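Local coordinates for protein esterase (Rhizomucor miehei CAU432, PDB 4WY8) that probably hydrolyses carboxylic ester bonds as a carboxylesterase of the alpha/beta-hydrolase fold from a thermophilic fungus, at residues F221-H224 against D228-D231; V126-A131 against I235-L240; D202-F207 against L213-M218; T195-E200 against K230-I235. All coordinates share one frame; numbering follows the deposited sequence.

Interaction 1: residues F221-H224 against D228-D231; sequences FFDH and DKKD
Asp223 and Lys229 both carry CG beside their own backbone N, opposite the carbonyl carbon (chi1 -79° and -72°), and from these starting points the two side chains approach each other across the turn that follows helix 215-225. The lysine chain runs on extended through CD and CE and kinks only at its last torsion (chi4 54°), which swings the ammonium group in toward the carboxylate. Lys229 NZ stops 3.7 Å from Asp223 OD1, a long salt bridge: the charges attract, but the atoms are too far apart to hydrogen bond. The stronger partner of Asp223 OD1 is Arg232 NH2, so this one oxygen serves two cations, a setting that probably favours the ionised carboxylate. Under the lysine, Asp231 N bonds Asp228 O at 3.0 Å, closing the 3-10 turn that carries Lys229. Little surface is buried, and solvent reaches both groups. It is a local surface ion pair between the C-terminal part of helix 215-225 and the 3-10 turn that follows it, in the stretch of the alpha/beta-hydrolase fold between strands 188-191 and 253-258.

Interaction 2: residues V126-A131 against I235-L240; sequences VRFPTA and IFACPL
Phe128 lays its ring against Phe236 and Ala237, and the heart of the contact is a CH-pi interaction beside a cis proline. The alpha/beta-hydrolase fold brings together here two loops far apart in sequence: the one leading into helix 130-143 and the one preceding helix 244-247. With chi1 at 170°, CG of Phe128 swings opposite the backbone N and the ring reaches out to the second loop. Ala237 CB sits over one face, 4.3 Å from the ring centroid and only 20° off the normal. The other face belongs to the next residue in the chain, Pro129, whose CB stands 3.5 Å above the plane near the rim. The Phe128-Pro129 peptide is cis, which folds the proline back on the ring, so the phenyl group is sandwiched between a methyl and a pyrrolidine. Pro129 also holds the N-cap position of helix 130-143.

Phe236 gives less of its aromatic part. Its CB touches Phe128 CZ at 4.1 Å, while its own ring turns away to pack on Ile175, Arg176 and Gln179 of helix 165-179. Ala237, buried beneath the phenyl group, offers its carbonyl O to Asn168 ND2 of that same helix. The contact is thus apolar between side chains, with one backbone carbonyl joining in: Phe236 O comes obliquely to Phe128 CE1, 3.4 Å away, the nearest approach of the two loops.

Interaction 3: residues D202-F207 against L213-M218; sequences DSYKQF and LTRKLM
Tyr204 and Arg215 bring two flat groups almost parallel, their planes 9° apart, yet the ring and the guanidinium group meet different things. At the edge of the tyrosine ring, close to its plane, lies the aliphatic start of the arginine, with Arg215 CB 4.0 Å from Tyr204 CD1. The guanidinium group instead takes the backbone: Tyr204 O stands 3.7 Å above one of its faces, toward the rim, while NH2 reaches along to Lys205 CA. A third flat group, the Phe207 ring, has Gln206 CG 3.8 Å above the centre of one face. A bend at chi3 (-85°) in an otherwise extended chain turns the arginine head this way. Its polar end is fixed from elsewhere, NE by Phe199 O, with Glu200 as a long, weak ion-pair partner of NH2.

The phenol end of Tyr204 runs into Met218, whose chain crosses it at about a right angle. Tyr204 OH is 3.2 Å from Met218 CG, a tight fit, and the twice-bent thioether chain curls round so that CE also comes near the hydroxyl oxygen. Farther along, one water ties the two backbones together, donating to Phe207 O at 2.6 Å and to Leu213 O at 2.8 Å.

Thr214 caps the second helix, its OG1 accepting from Leu217 N at 3.1 Å in a fairly straight bond (162°). Just before it, Leu213 touches His291, probably the histidine of a Ser-His-Asp triad. This is a helix-loop-helix unit, inserted between strands 188-191 and 253-258 of an alpha/beta hydrolase and bordering the likely active site.

Interaction 4: residues T195-E200 against K230-I235; sequences TDDNFE and KDRQSI
Asp197 reaches across to Arg232 from the least roomy of its rotamers, with CG set between the backbone N and the carbonyl carbon (chi1 72°), which brings OD2 alongside the Arg232 chain. Arg232 answers with a fully stretched chain, chi2 177° and chi3 -178°, and the aspartate lies beside its stem instead of meeting its head: Asp197 OD2 is 3.6 Å from Arg232 CB and a little farther from CD. Carboxylate and guanidinium planes are nearly perpendicular, and the opposite charges do not touch.

Water closes the gap. One molecule, in the plane of the guanidinium group at its edge, accepts from Arg232 NH1 at 2.6 Å and donates to Asp197 OD2 at 2.7 Å. A second donates to the same oxygen and accepts from Gln233 NE2 at 2.9 Å, the glutamine chain bending back to bring its amide within range. NH1 also comes near the plane of the Phe199 ring at its edge, while Asp197 O lies over the centre of one face of that ring.

Next to the aspartate, Asn198 forms an Asx turn: its OD1 accepts from Glu200 N at 2.9 Å, the donor well above the carbonyl plane. The direct ionic partners are elsewhere, Lys241 for Asp197 OD1 and Asp223 for Arg232 NH2, which also bonds Ile226 O. The chemistry therefore implies a solvent-mediated bridge between two charges whose direct pairings are made with other residues, probably steadied by their mutual attraction.

In the fold
Interactions 1, 2 and 4 gather on one side of the chain's centre; all three use the loop between helices 215-225 and 244-247, and 1 and 4 share its first 3-10 turn. Interaction 3 is the buried one, packing the start of helix 215-225 against helix 202-206; interaction 1 uses the last turns of helix 215-225 and stays at the surface. Interactions 2 and 4, both partly buried, share Ile235 and are joined by a backbone bond from Leu240 N to Thr195 O. Their chemistry differs: apolar contact on a ring in interaction 2, water between charges in interaction 4. Interactions 1 and 4 meet at Arg232, 1 and 2 through His224 and Arg127, 3 and 4 through Arg215 and Phe199.

Interaction 1: residues F221-H224 against D228-D231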
loop_
_atom_site.group_PDB
_atom_site.type_symbol
_atom_site.label_atom_id
_atom_site.label_comp_id
_atom_site.label_asym_id
_atom_site.label_seq_id
_atom_site.Cartn_x
_atom_site.Cartn_y
_atom_site.Cartn_z
ATOM N N PHE A 221 -28.129 7.834 0.123
ATOM C CA PHE A 221 -27.192 8.864 -0.314
ATOM C C PHE A 221 -27.445 9.294 -1.763
ATOM O O PHE A 221 -27.626 10.474 -2.060
ATOM C CB PHE A 221 -25.768 8.348 -0.200
ATOM C CG PHE A 221 -25.253 8.257 1.207
ATOM C CD1 PHE A 221 -25.635 9.182 2.165
ATOM C CD2 PHE A 221 -24.323 7.276 1.543
ATOM C CE1 PHE A 221 -25.119 9.106 3.449
ATOM C CE2 PHE A 221 -23.796 7.192 2.811
ATOM C CZ PHE A 221 -24.181 8.105 3.767
ATOM N N PHE A 222 -27.461 8.324 -2.665
ATOM C CA PHE A 222 -27.706 8.616 -4.077
ATOM C C PHE A 222 -29.070 9.310 -4.309
ATOM O O PHE A 222 -29.180 10.241 -5.133
ATOM C CB PHE A 222 -27.643 7.319 -4.882
ATOM C CG PHE A 222 -26.336 7.110 -5.635
ATOM C CD1 PHE A 222 -26.097 7.756 -6.851
ATOM C CD2 PHE A 222 -25.368 6.239 -5.144
ATOM C CE1 PHE A 222 -24.895 7.550 -7.562
ATOM C CE2 PHE A 222 -24.164 6.024 -5.839
ATOM C CZ PHE A 222 -23.928 6.686 -7.054
ATOM N N ASP A 223 -30.094 8.888 -3.562
ATOM C CA ASP A 223 -31.429 9.458 -3.739
ATOM C C ASP A 223 -31.452 10.916 -3.288
ATOM O O ASP A 223 -32.138 11.740 -3.888
ATOM C CB ASP A 223 -32.493 8.645 -2.988
ATOM C CG ASP A 223 -32.899 7.392 -3.737
ATOM O OD1 ASP A 223 -32.675 7.340 -4.966
ATOM O OD2 ASP A 223 -33.431 6.457 -3.097
ATOM N N HIS A 224 -30.718 11.247 -2.231
ATOM C CA HIS A 224 -30.607 12.673 -1.881
ATOM C C HIS A 224 -29.742 13.495 -2.859
ATOM O O HIS A 224 -30.030 14.670 -3.106
ATOM C CB HIS A 224 -30.048 12.856 -0.467
ATOM C CG HIS A 224 -31.039 12.587 0.629
ATOM N ND1 HIS A 224 -32.243 13.256 0.731
ATOM C CD2 HIS A 224 -30.981 11.759 1.698
ATOM C CE1 HIS A 224 -32.890 12.838 1.803
ATOM N NE2 HIS A 224 -32.150 11.924 2.404
ATOM N N ASP A 228 -33.172 12.172 -9.696
ATOM C CA ASP A 228 -33.631 11.629 -10.958
ATOM C C ASP A 228 -32.526 10.779 -11.576
ATOM O O ASP A 228 -31.470 11.272 -11.961
ATOM C CB ASP A 228 -34.130 12.772 -11.840
ATOM C CG ASP A 228 -35.512 13.296 -11.362
ATOM O OD1 ASP A 228 -36.304 12.478 -10.831
ATOM O OD2 ASP A 228 -35.785 14.517 -11.446
ATOM N N LYS A 229 -32.793 9.479 -11.590
ATOM C CA LYS A 229 -31.849 8.423 -11.950
ATOM C C LYS A 229 -31.152 8.555 -13.316
ATOM O O LYS A 229 -30.003 8.138 -13.480
ATOM C CB LYS A 229 -32.601 7.095 -11.871
ATOM C CG LYS A 229 -32.901 6.667 -10.425
ATOM C CD LYS A 229 -33.638 5.326 -10.365
ATOM C CE LYS A 229 -33.589 4.726 -8.964
ATOM N NZ LYS A 229 -34.085 5.696 -7.946
ATOM N N LYS A 230 -31.819 9.163 -14.283
ATOM C CA LYS A 230 -31.187 9.384 -15.573
ATOM C C LYS A 230 -29.929 10.233 -15.460
ATOM O O LYS A 230 -28.933 9.989 -16.162
ATOM C CB LYS A 230 -32.184 9.975 -16.573
ATOM C CG LYS A 230 -32.924 8.835 -17.271
ATOM C CD LYS A 230 -33.867 9.266 -18.378
ATOM C CE LYS A 230 -34.439 8.023 -19.064
ATOM N NZ LYS A 230 -34.914 8.302 -20.453
ATOM N N ASP A 231 -29.959 11.207 -14.559
ATOM C CA ASP A 231 -28.799 12.079 -14.357
ATOM C C ASP A 231 -27.592 11.317 -13.839
ATOM O O ASP A 231 -26.460 11.796 -13.930
ATOM C CB ASP A 231 -29.137 13.195 -13.387
ATOM C CG ASP A 231 -30.199 14.119 -13.925
ATOM O OD1 ASP A 231 -30.337 14.208 -15.164
ATOM O OD2 ASP A 231 -30.906 14.744 -13.105
#

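Interaction 2: residues V126-A131 against I235-L240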
loop_
_atom_site.group_PDB
_atom_site.type_symbol
_atom_site.label_atom_id
_atom_site.label_comp_id
_atom_site.label_asym_id
_atom_site.label_seq_id
_atom_site.Cartn_x
_atom_site.Cartn_y
_atom_site.Cartn_z
ATOM N N VAL A 126 -28.817 20.934 -1.507
ATOM C CA VAL A 126 -28.466 21.144 -2.903
ATOM C C VAL A 126 -28.397 19.766 -3.545
ATOM O O VAL A 126 -28.295 18.769 -2.844
ATOM C CB VAL A 126 -27.136 21.927 -3.062
ATOM C CG1 VAL A 126 -27.217 23.273 -2.310
ATOM C CG2 VAL A 126 -25.941 21.103 -2.573
ATOM N N ARG A 127 -28.449 19.700 -4.868
ATOM C CA ARG A 127 -28.314 18.436 -5.558
ATOM C C ARG A 127 -27.012 18.489 -6.353
ATOM O O ARG A 127 -26.369 19.537 -6.452
ATOM C CB ARG A 127 -29.497 18.171 -6.517
ATOM C CG ARG A 127 -30.884 18.391 -5.929
ATOM C CD ARG A 127 -31.273 17.273 -4.958
ATOM N NE ARG A 127 -32.647 17.438 -4.477
ATOM C CZ ARG A 127 -33.260 16.604 -3.645
ATOM N NH1 ARG A 127 -32.632 15.528 -3.194
ATOM N NH2 ARG A 127 -34.509 16.853 -3.262
ATOM N N PHE A 128 -26.616 17.349 -6.883
ATOM C CA PHE A 128 -25.644 17.304 -7.963
ATOM C C PHE A 128 -26.087 18.322 -9.022
ATOM O O PHE A 128 -27.295 18.432 -9.290
ATOM C CB PHE A 128 -25.576 15.868 -8.511
ATOM C CG PHE A 128 -24.802 15.719 -9.778
ATOM C CD1 PHE A 128 -23.417 15.681 -9.754
ATOM C CD2 PHE A 128 -25.464 15.554 -10.992
ATOM C CE1 PHE A 128 -22.698 15.540 -10.922
ATOM C CE2 PHE A 128 -24.757 15.399 -12.166
ATOM C CZ PHE A 128 -23.373 15.389 -12.130
ATOM N N PRO A 129 -25.140 19.086 -9.609
ATOM C CA PRO A 129 -23.689 19.055 -9.404
ATOM C C PRO A 129 -23.118 20.246 -8.656
ATOM O O PRO A 129 -21.989 20.668 -8.930
ATOM C CB PRO A 129 -23.157 19.058 -10.837
ATOM C CG PRO A 129 -24.122 19.978 -11.550
ATOM C CD PRO A 129 -25.483 19.785 -10.866
ATOM N N THR A 130 -23.854 20.751 -7.681
ATOM C CA THR A 130 -23.456 21.962 -6.996
ATOM C C THR A 130 -22.136 21.800 -6.225
ATOM O O THR A 130 -21.191 22.616 -6.371
ATOM C CB THR A 130 -24.559 22.378 -6.029
ATOM O OG1 THR A 130 -25.775 22.559 -6.759
ATOM C CG2 THR A 130 -24.197 23.658 -5.306
ATOM N N ALA A 131 -22.045 20.722 -5.447
ATOM C CA ALA A 131 -20.838 20.471 -4.654
ATOM C C ALA A 131 -19.608 20.351 -5.541
ATOM O O ALA A 131 -18.578 20.960 -5.255
ATOM C CB ALA A 131 -20.998 19.224 -3.814
ATOM N N ILE A 235 -20.882 11.271 -16.434
ATOM C CA ILE A 235 -19.605 10.726 -15.970
ATOM C C ILE A 235 -19.080 11.515 -14.757
ATOM O O ILE A 235 -18.196 11.051 -14.036
ATOM C CB ILE A 235 -18.551 10.691 -17.110
ATOM C CG1 ILE A 235 -18.200 12.099 -17.593
ATOM C CG2 ILE A 235 -19.048 9.797 -18.310
ATOM C CD1 ILE A 235 -17.117 12.100 -18.698
ATOM N N PHE A 236 -19.655 12.697 -14.551
ATOM C CA PHE A 236 -19.339 13.575 -13.436
ATOM C C PHE A 236 -20.090 13.186 -12.153
ATOM O O PHE A 236 -19.829 13.723 -11.065
ATOM C CB PHE A 236 -19.632 15.022 -13.838
ATOM C CG PHE A 236 -18.779 15.487 -14.981
ATOM C CD1 PHE A 236 -17.425 15.738 -14.779
ATOM C CD2 PHE A 236 -19.308 15.645 -16.261
ATOM C CE1 PHE A 236 -16.603 16.139 -15.824
ATOM C CE2 PHE A 236 -18.489 16.057 -17.316
ATOM C CZ PHE A 236 -17.138 16.305 -17.092
ATOM N N ALA A 237 -20.987 12.215 -12.295
ATOM C CA ALA A 237 -21.644 11.578 -11.165
ATOM C C ALA A 237 -20.985 10.214 -10.910
ATOM O O ALA A 237 -20.519 9.909 -9.803
ATOM C CB ALA A 237 -23.134 11.399 -11.459
ATOM N N CYS A 238 -20.918 9.420 -11.973
ATOM C CA CYS A 238 -20.388 8.061 -11.919
ATOM C C CYS A 238 -19.252 7.954 -12.925
ATOM O O CYS A 238 -19.470 7.617 -14.086
ATOM C CB CYS A 238 -21.474 7.037 -12.235
ATOM S SG CYS A 238 -22.950 7.162 -11.154
ATOM N N PRO A 239 -18.028 8.269 -12.483
ATOM C CA PRO A 239 -16.889 8.289 -13.408
ATOM C C PRO A 239 -16.533 6.916 -13.971
ATOM O O PRO A 239 -15.786 6.859 -14.944
ATOM C CB PRO A 239 -15.743 8.834 -12.544
ATOM C CG PRO A 239 -16.186 8.598 -11.099
ATOM C CD PRO A 239 -17.679 8.746 -11.132
ATOM N N LEU A 240 -17.057 5.835 -13.403
ATOM C CA LEU A 240 -16.806 4.500 -13.963
ATOM C C LEU A 240 -17.472 4.298 -15.320
ATOM O O LEU A 240 -17.049 3.446 -16.117
ATOM C CB LEU A 240 -17.288 3.423 -13.002
ATOM C CG LEU A 240 -17.009 1.960 -13.366
ATOM C CD1 LEU A 240 -15.509 1.687 -13.608
ATOM C CD2 LEU A 240 -17.584 1.048 -12.294
#

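Interaction 3: residues D202-F207 against L213-M218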
loop_
_atom_site.group_PDB
_atom_site.type_symbol
_atom_site.label_atom_id
_atom_site.label_comp_id
_atom_site.label_asym_id
_atom_site.label_seq_id
_atom_site.Cartn_x
_atom_site.Cartn_y
_atom_site.Cartn_z
ATOM N N ASP A 202 -20.637 -7.622 -7.093
ATOM C CA ASP A 202 -20.371 -8.708 -6.150
ATOM C C ASP A 202 -20.048 -8.228 -4.732
ATOM O O ASP A 202 -20.453 -8.875 -3.756
ATOM C CB ASP A 202 -19.235 -9.595 -6.653
ATOM C CG ASP A 202 -19.679 -10.538 -7.746
ATOM O OD1 ASP A 202 -20.851 -10.423 -8.193
ATOM O OD2 ASP A 202 -18.856 -11.394 -8.153
ATOM N N SER A 203 -19.323 -7.110 -4.612
ATOM C CA SER A 203 -18.967 -6.603 -3.295
ATOM C C SER A 203 -20.210 -6.036 -2.637
ATOM O O SER A 203 -20.372 -6.141 -1.418
ATOM C CB SER A 203 -17.853 -5.544 -3.372
ATOM O OG SER A 203 -18.206 -4.424 -4.164
ATOM N N TYR A 204 -21.086 -5.422 -3.433
ATOM C CA TYR A 204 -22.379 -4.937 -2.917
ATOM C C TYR A 204 -23.221 -6.086 -2.347
ATOM O O TYR A 204 -23.871 -5.929 -1.307
ATOM C CB TYR A 204 -23.177 -4.205 -4.006
ATOM C CG TYR A 204 -23.157 -2.691 -3.905
ATOM C CD1 TYR A 204 -23.944 -2.030 -2.964
ATOM C CD2 TYR A 204 -22.347 -1.918 -4.758
ATOM C CE1 TYR A 204 -23.928 -0.631 -2.869
ATOM C CE2 TYR A 204 -22.331 -0.541 -4.678
ATOM C CZ TYR A 204 -23.122 0.097 -3.734
ATOM O OH TYR A 204 -23.112 1.466 -3.655
ATOM N N LYS A 205 -23.257 -7.213 -3.062
ATOM C CA LYS A 205 -23.948 -8.418 -2.583
ATOM C C LYS A 205 -23.327 -8.987 -1.318
ATOM O O LYS A 205 -24.026 -9.322 -0.353
ATOM C CB LYS A 205 -23.951 -9.508 -3.658
ATOM C CG LYS A 205 -24.746 -9.130 -4.882
ATOM C CD LYS A 205 -24.647 -10.189 -5.969
ATOM C CE LYS A 205 -25.919 -10.192 -6.780
ATOM N NZ LYS A 205 -25.655 -10.616 -8.174
ATOM N N GLN A 206 -22.006 -9.121 -1.331
ATOM C CA GLN A 206 -21.331 -9.777 -0.223
ATOM C C GLN A 206 -21.357 -8.940 1.054
ATOM O O GLN A 206 -21.451 -9.483 2.161
ATOM C CB GLN A 206 -19.886 -10.113 -0.597
ATOM C CG GLN A 206 -19.227 -10.947 0.469
ATOM C CD GLN A 206 -17.850 -11.417 0.079
ATOM O OE1 GLN A 206 -17.393 -11.175 -1.036
ATOM N NE2 GLN A 206 -17.183 -12.111 0.993
ATOM N N PHE A 207 -21.295 -7.618 0.914
ATOM C CA PHE A 207 -21.178 -6.777 2.095
ATOM C C PHE A 207 -22.385 -5.872 2.278
ATOM O O PHE A 207 -22.312 -4.852 2.966
ATOM C CB PHE A 207 -19.895 -5.958 2.010
ATOM C CG PHE A 207 -18.671 -6.801 1.750
ATOM C CD1 PHE A 207 -18.186 -7.654 2.729
ATOM C CD2 PHE A 207 -18.019 -6.748 0.523
ATOM C CE1 PHE A 207 -17.065 -8.446 2.498
ATOM C CE2 PHE A 207 -16.886 -7.524 0.273
ATOM C CZ PHE A 207 -16.413 -8.386 1.264
ATOM N N LEU A 213 -20.926 0.684 6.250
ATOM C CA LEU A 213 -21.529 1.238 5.035
ATOM C C LEU A 213 -22.384 0.150 4.404
ATOM O O LEU A 213 -21.865 -0.897 4.056
ATOM C CB LEU A 213 -20.480 1.738 4.027
ATOM C CG LEU A 213 -21.082 2.249 2.689
ATOM C CD1 LEU A 213 -21.966 3.472 2.921
ATOM C CD2 LEU A 213 -19.997 2.602 1.665
ATOM N N THR A 214 -23.678 0.393 4.251
ATOM C CA THR A 214 -24.590 -0.621 3.733
ATOM C C THR A 214 -25.135 -0.210 2.364
ATOM O O THR A 214 -25.039 0.956 1.977
ATOM C CB THR A 214 -25.768 -0.825 4.700
ATOM O OG1 THR A 214 -26.472 0.413 4.828
ATOM C CG2 THR A 214 -25.256 -1.212 6.086
ATOM N N ARG A 215 -25.728 -1.157 1.649
ATOM C CA ARG A 215 -26.374 -0.861 0.385
ATOM C C ARG A 215 -27.502 0.122 0.621
ATOM O O ARG A 215 -27.657 1.109 -0.104
ATOM C CB ARG A 215 -26.914 -2.135 -0.239
ATOM C CG ARG A 215 -27.829 -1.938 -1.438
ATOM C CD ARG A 215 -28.594 -3.236 -1.730
ATOM N NE ARG A 215 -27.827 -4.139 -2.569
ATOM C CZ ARG A 215 -27.783 -5.463 -2.421
ATOM N NH1 ARG A 215 -28.463 -6.063 -1.456
ATOM N NH2 ARG A 215 -27.035 -6.190 -3.241
ATOM N N LYS A 216 -28.257 -0.113 1.685
ATOM C CA LYS A 216 -29.377 0.748 2.025
ATOM C C LYS A 216 -28.953 2.212 2.129
ATOM O O LYS A 216 -29.600 3.124 1.590
ATOM C CB LYS A 216 -29.997 0.264 3.333
ATOM C CG LYS A 216 -31.391 0.767 3.534
ATOM C CD LYS A 216 -32.044 0.150 4.756
ATOM C CE LYS A 216 -33.550 0.380 4.673
ATOM N NZ LYS A 216 -33.859 1.784 4.223
ATOM N N LEU A 217 -27.869 2.425 2.860
ATOM C CA LEU A 217 -27.280 3.735 3.028
ATOM C C LEU A 217 -26.794 4.322 1.678
ATOM O O LEU A 217 -27.004 5.499 1.397
ATOM C CB LEU A 217 -26.144 3.638 4.044
ATOM C CG LEU A 217 -25.862 4.848 4.914
ATOM C CD1 LEU A 217 -27.140 5.370 5.529
ATOM C CD2 LEU A 217 -24.895 4.427 6.002
ATOM N N MET A 218 -26.180 3.506 0.829
ATOM C CA MET A 218 -25.730 4.016 -0.467
ATOM C C MET A 218 -26.934 4.505 -1.289
ATOM O O MET A 218 -26.881 5.579 -1.896
ATOM C CB MET A 218 -24.937 2.945 -1.235
ATOM C CG MET A 218 -23.465 2.817 -0.796
ATOM S SD MET A 218 -22.567 4.401 -0.797
ATOM C CE MET A 218 -22.776 4.907 -2.515
HETATM O O HOH W 1 -22.730 -3.321 5.041
#

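Interaction 4: residues T195-E200 against K230-I235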
loop_
_atom_site.group_PDB
_atom_site.type_symbol
_atom_site.label_atom_id
_atom_site.label_comp_id
_atom_site.label_asym_id
_atom_site.label_seq_id
_atom_site.Cartn_x
_atom_site.Cartn_y
_atom_site.Cartn_z
ATOM N N THR A 195 -17.787 5.308 -7.438
ATOM C CA THR A 195 -17.548 5.546 -8.860
ATOM C C THR A 195 -18.703 5.095 -9.750
ATOM O O THR A 195 -18.648 5.290 -10.963
ATOM C CB THR A 195 -16.294 4.828 -9.382
ATOM O OG1 THR A 195 -16.510 3.411 -9.355
ATOM C CG2 THR A 195 -15.068 5.193 -8.575
ATOM N N ASP A 196 -19.715 4.448 -9.177
ATOM C CA ASP A 196 -20.815 3.948 -9.991
ATOM C C ASP A 196 -22.093 3.839 -9.164
ATOM O O ASP A 196 -22.099 4.128 -7.955
ATOM C CB ASP A 196 -20.448 2.593 -10.631
ATOM C CG ASP A 196 -21.186 2.345 -11.962
ATOM O OD1 ASP A 196 -21.736 3.318 -12.532
ATOM O OD2 ASP A 196 -21.154 1.203 -12.486
ATOM N N ASP A 197 -23.189 3.485 -9.837
ATOM C CA ASP A 197 -24.474 3.342 -9.172
ATOM C C ASP A 197 -25.040 1.944 -9.396
ATOM O O ASP A 197 -26.252 1.745 -9.389
ATOM C CB ASP A 197 -25.462 4.410 -9.655
ATOM C CG ASP A 197 -25.957 4.162 -11.095
ATOM O OD1 ASP A 197 -25.238 3.522 -11.900
ATOM O OD2 ASP A 197 -27.082 4.603 -11.413
ATOM N N ASN A 198 -24.190 0.973 -9.674
ATOM C CA ASN A 198 -24.712 -0.377 -9.715
ATOM C C ASN A 198 -24.666 -0.970 -8.308
ATOM O O ASN A 198 -23.581 -1.237 -7.761
ATOM C CB ASN A 198 -23.944 -1.243 -10.704
ATOM C CG ASN A 198 -24.492 -2.657 -10.770
ATOM O OD1 ASN A 198 -25.456 -2.997 -10.073
ATOM N ND2 ASN A 198 -23.871 -3.493 -11.592
ATOM N N PHE A 199 -25.848 -1.178 -7.727
ATOM C CA PHE A 199 -25.942 -1.643 -6.348
ATOM C C PHE A 199 -26.020 -3.152 -6.261
ATOM O O PHE A 199 -26.441 -3.702 -5.233
ATOM C CB PHE A 199 -27.153 -1.027 -5.642
ATOM C CG PHE A 199 -27.207 0.460 -5.744
ATOM C CD1 PHE A 199 -26.170 1.234 -5.237
ATOM C CD2 PHE A 199 -28.320 1.092 -6.273
ATOM C CE1 PHE A 199 -26.210 2.613 -5.309
ATOM C CE2 PHE A 199 -28.380 2.475 -6.350
ATOM C CZ PHE A 199 -27.323 3.243 -5.864
ATOM N N GLU A 200 -25.657 -3.824 -7.345
ATOM C CA GLU A 200 -25.613 -5.280 -7.332
ATOM C C GLU A 200 -24.290 -5.856 -7.847
ATOM O O GLU A 200 -24.274 -6.947 -8.415
ATOM C CB GLU A 200 -26.776 -5.834 -8.137
ATOM C CG GLU A 200 -28.137 -5.426 -7.587
ATOM C CD GLU A 200 -28.589 -6.330 -6.443
ATOM O OE1 GLU A 200 -27.864 -7.305 -6.134
ATOM O OE2 GLU A 200 -29.665 -6.067 -5.849
ATOM N N LYS A 230 -31.819 9.163 -14.283
ATOM C CA LYS A 230 -31.187 9.384 -15.573
ATOM C C LYS A 230 -29.929 10.233 -15.460
ATOM O O LYS A 230 -28.933 9.989 -16.162
ATOM C CB LYS A 230 -32.184 9.975 -16.573
ATOM C CG LYS A 230 -32.924 8.835 -17.271
ATOM C CD LYS A 230 -33.867 9.266 -18.378
ATOM C CE LYS A 230 -34.439 8.023 -19.064
ATOM N NZ LYS A 230 -34.914 8.302 -20.453
ATOM N N ASP A 231 -29.959 11.207 -14.559
ATOM C CA ASP A 231 -28.799 12.079 -14.357
ATOM C C ASP A 231 -27.592 11.317 -13.839
ATOM O O ASP A 231 -26.460 11.796 -13.930
ATOM C CB ASP A 231 -29.137 13.195 -13.387
ATOM C CG ASP A 231 -30.199 14.119 -13.925
ATOM O OD1 ASP A 231 -30.337 14.208 -15.164
ATOM O OD2 ASP A 231 -30.906 14.744 -13.105
ATOM N N ARG A 232 -27.826 10.126 -13.292
ATOM C CA ARG A 232 -26.715 9.314 -12.794
ATOM C C ARG A 232 -25.852 8.819 -13.936
ATOM O O ARG A 232 -24.779 8.243 -13.704
ATOM C CB ARG A 232 -27.244 8.144 -11.968
ATOM C CG ARG A 232 -28.017 8.655 -10.803
ATOM C CD ARG A 232 -28.636 7.584 -9.987
ATOM N NE ARG A 232 -29.400 8.210 -8.915
ATOM C CZ ARG A 232 -30.053 7.537 -7.985
ATOM N NH1 ARG A 232 -30.045 6.212 -8.031
ATOM N NH2 ARG A 232 -30.727 8.192 -7.038
ATOM N N GLN A 233 -26.306 9.041 -15.169
ATOM C CA GLN A 233 -25.524 8.571 -16.306
ATOM C C GLN A 233 -24.411 9.583 -16.657
ATOM O O GLN A 233 -23.510 9.280 -17.423
ATOM C CB GLN A 233 -26.450 8.302 -17.502
ATOM C CG GLN A 233 -27.311 7.021 -17.370
ATOM C CD GLN A 233 -26.575 5.730 -17.757
ATOM O OE1 GLN A 233 -25.719 5.722 -18.650
ATOM N NE2 GLN A 233 -26.912 4.633 -17.082
ATOM N N SER A 234 -24.432 10.767 -16.066
ATOM C CA SER A 234 -23.301 11.684 -16.273
ATOM C C SER A 234 -21.987 11.110 -15.711
ATOM O O SER A 234 -21.966 10.571 -14.606
ATOM C CB SER A 234 -23.578 13.022 -15.609
ATOM O OG SER A 234 -22.374 13.771 -15.486
ATOM N N ILE A 235 -20.882 11.271 -16.434
ATOM C CA ILE A 235 -19.605 10.726 -15.970
ATOM C C ILE A 235 -19.080 11.515 -14.757
ATOM O O ILE A 235 -18.196 11.051 -14.036
ATOM C CB ILE A 235 -18.551 10.691 -17.110
ATOM C CG1 ILE A 235 -18.200 12.099 -17.593
ATOM C CG2 ILE A 235 -19.048 9.797 -18.310
ATOM C CD1 ILE A 235 -17.117 12.100 -18.698
HETATM O O HOH W 2 -29.101 4.451 -9.686
HETATM O O HOH W 3 -27.689 4.642 -14.332
#